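Local coordinates for protein dTDP-4-dehydrorhamnose 3,5-epimerase (Bacillus anthracis str. Ames, PDB 3RYK) that probably epimerises dTDP-4-dehydro-6-deoxyglucose at C3 and C5 of the sugar ring, a step on the pathway to dTDP-L-rhamnose, at residues R83-Q88 with Y106-D111. Sequence-based numbering, arbitrary orientation.
Sequences RGLHFQ and YDVIVD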
loop_
_atom_site.group_PDB
_atom_site.type_symbol
_atom_site.label_atom_id
_atom_site.label_comp_id
_atom_site.label_asym_id
_atom_site.label_seq_id
_atom_site.Cartn_x
_atom_site.Cartn_y
_atom_site.Cartn_z
ATOM N N ARG A 83 -15.414 7.782 -7.925
ATOM C CA ARG A 83 -15.095 8.108 -6.539
ATOM C C ARG A 83 -14.585 9.563 -6.510
ATOM O O ARG A 83 -13.463 9.843 -6.968
ATOM C CB ARG A 83 -14.020 7.167 -6.003
ATOM C CG ARG A 83 -14.352 5.668 -6.055
ATOM C CD ARG A 83 -15.561 5.262 -5.237
ATOM N NE ARG A 83 -15.698 3.807 -5.266
ATOM C CZ ARG A 83 -16.595 3.101 -4.584
ATOM N NH1 ARG A 83 -17.485 3.707 -3.799
ATOM N NH2 ARG A 83 -16.595 1.775 -4.685
ATOM N N GLY A 84 -15.399 10.482 -5.996
ATOM C CA GLY A 84 -15.050 11.914 -5.914
ATOM C C GLY A 84 -16.049 12.845 -6.596
ATOM O O GLY A 84 -17.201 12.434 -6.841
ATOM N N LEU A 85 -15.667 14.096 -6.904
ATOM C CA LEU A 85 -14.334 14.703 -6.633
ATOM C C LEU A 85 -14.262 15.163 -5.176
ATOM O O LEU A 85 -15.019 16.047 -4.793
ATOM C CB LEU A 85 -14.116 15.937 -7.527
ATOM C CG LEU A 85 -14.045 15.848 -9.055
ATOM C CD1 LEU A 85 -14.095 17.244 -9.671
ATOM C CD2 LEU A 85 -12.789 15.091 -9.486
ATOM N N HIS A 86 -13.337 14.585 -4.405
ATOM C CA HIS A 86 -13.141 14.895 -2.981
ATOM C C HIS A 86 -12.063 15.920 -2.627
ATOM O O HIS A 86 -11.083 16.083 -3.343
ATOM C CB HIS A 86 -12.731 13.594 -2.254
ATOM C CG HIS A 86 -12.280 13.797 -0.834
ATOM N ND1 HIS A 86 -11.029 14.281 -0.513
ATOM C CD2 HIS A 86 -12.895 13.551 0.346
ATOM C CE1 HIS A 86 -10.904 14.353 0.800
ATOM N NE2 HIS A 86 -12.023 13.910 1.346
ATOM N N PHE A 87 -12.263 16.609 -1.505
ATOM C CA PHE A 87 -11.293 17.568 -0.989
ATOM C C PHE A 87 -11.726 17.771 0.458
ATOM O O PHE A 87 -12.927 17.861 0.752
ATOM C CB PHE A 87 -11.121 18.883 -1.753
ATOM C CG PHE A 87 -12.291 19.808 -1.695
ATOM C CD1 PHE A 87 -12.401 20.735 -0.664
ATOM C CD2 PHE A 87 -13.246 19.799 -2.690
ATOM C CE1 PHE A 87 -13.475 21.612 -0.618
ATOM C CE2 PHE A 87 -14.315 20.676 -2.651
ATOM C CZ PHE A 87 -14.429 21.582 -1.617
ATOM N N GLN A 88 -10.767 17.797 1.370
ATOM C CA GLN A 88 -11.096 17.991 2.767
ATOM C C GLN A 88 -10.759 19.454 3.013
ATOM O O GLN A 88 -9.622 19.875 2.795
ATOM C CB GLN A 88 -10.293 17.038 3.656
ATOM C CG GLN A 88 -10.898 16.852 5.027
ATOM C CD GLN A 88 -10.182 15.820 5.862
ATOM O OE1 GLN A 88 -10.673 14.700 6.008
ATOM N NE2 GLN A 88 -8.988 16.144 6.328
ATOM N N TYR A 106 -8.925 6.398 -14.418
ATOM C CA TYR A 106 -8.723 7.687 -15.081
ATOM C C TYR A 106 -8.906 8.607 -13.900
ATOM O O TYR A 106 -10.026 8.753 -13.404
ATOM C CB TYR A 106 -9.714 7.939 -16.202
ATOM C CG TYR A 106 -9.760 9.368 -16.739
ATOM C CD1 TYR A 106 -8.757 9.878 -17.552
ATOM C CD2 TYR A 106 -10.865 10.181 -16.488
ATOM C CE1 TYR A 106 -8.833 11.181 -18.056
ATOM C CE2 TYR A 106 -10.961 11.485 -17.000
ATOM C CZ TYR A 106 -9.946 11.984 -17.778
ATOM O OH TYR A 106 -10.060 13.281 -18.276
ATOM N N ASP A 107 -7.815 9.201 -13.433
ATOM C CA ASP A 107 -7.814 10.074 -12.287
ATOM C C ASP A 107 -7.738 11.544 -12.662
ATOM O O ASP A 107 -6.909 11.954 -13.482
ATOM C CB ASP A 107 -6.651 9.634 -11.412
ATOM C CG ASP A 107 -6.639 10.299 -10.068
ATOM O OD1 ASP A 107 -6.585 11.547 -9.964
ATOM O OD2 ASP A 107 -6.646 9.525 -9.093
ATOM N N VAL A 108 -8.594 12.346 -12.032
ATOM C CA VAL A 108 -8.643 13.758 -12.313
ATOM C C VAL A 108 -8.351 14.576 -11.064
ATOM O O VAL A 108 -8.730 14.179 -9.954
ATOM C CB VAL A 108 -10.064 14.180 -12.768
ATOM C CG1 VAL A 108 -10.197 15.731 -12.843
ATOM C CG2 VAL A 108 -10.439 13.517 -14.091
ATOM N N ILE A 109 -7.649 15.687 -11.255
ATOM C CA ILE A 109 -7.341 16.594 -10.159
ATOM C C ILE A 109 -7.693 17.972 -10.679
ATOM O O ILE A 109 -7.508 18.252 -11.863
ATOM C CB ILE A 109 -5.872 16.529 -9.594
ATOM C CG1 ILE A 109 -4.836 17.087 -10.567
ATOM C CG2 ILE A 109 -5.529 15.107 -9.162
ATOM C CD1 ILE A 109 -3.429 17.021 -10.017
ATOM N N VAL A 110 -8.242 18.807 -9.794
ATOM C CA VAL A 110 -8.643 20.167 -10.129
ATOM C C VAL A 110 -7.978 21.145 -9.141
ATOM O O VAL A 110 -8.037 20.940 -7.929
ATOM C CB VAL A 110 -10.180 20.318 -10.000
ATOM C CG1 VAL A 110 -10.613 21.674 -10.583
ATOM C CG2 VAL A 110 -10.921 19.176 -10.714
ATOM N N ASP A 111 -7.334 22.191 -9.658
ATOM C CA ASP A 111 -6.653 23.187 -8.813
ATOM C C ASP A 111 -7.738 24.156 -8.308
ATOM O O ASP A 111 -8.334 24.898 -9.102
ATOM C CB ASP A 111 -5.546 23.913 -9.610
ATOM C CG ASP A 111 -4.714 24.882 -8.755
ATOM O OD1 ASP A 111 -5.116 25.189 -7.611
ATOM O OD2 ASP A 111 -3.629 25.342 -9.220
#
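Leu85 reaches over to Val108 and Val110 in a small contact, apolar in its side-chain pairs, between two strands that are not direct neighbours in their sheet. Its two methyl branches divide the work. Leu85 CD1 meets Val110 CG2 at 3.9 Å, the nearest approach of the pair, and the two side chains cross at about a right angle. Leu85 CD2 turns to the other valine, lying 4.3 Å from Val108 CG1. The same Leu85 CD2 is 4.2 Å from the carbonyl O of Val108, a loose van der Waals approach. The first side-chain bond of Leu85 points toward the other strand, and the length of leucine lets it span a gap in which Leu85 CA and Ile109 CA remain 8.1 Å apart; CG anti to the carbonyl carbon (chi1 -64°) sets where the fork lies. The compact, beta-branched valines suit an extended strand, and being two residues apart they present their methyls on one face of it; Ile109 between them points away, and its side chain touches Leu135 and Val137 of strand 134-137. All three touching residues are buried, as fits their hydrocarbon character.

An unusual feature of the strand is the cis peptide bond from Gly84 to Leu85. Gly84 itself has a positive phi (124°), in a backbone conformation that glycine, without a CB, adopts readily.

Within the antiparallel sheet of this jelly-roll-like fold, strand 141-147 runs between the two segments, its backbone bonded to Arg83 and His86 on one flank and to Tyr106 on the other. Strand 122-128 lies beyond 104-111, where Trp122 packs on Val110, while strand 167-169 borders 82-88 on its outer edge.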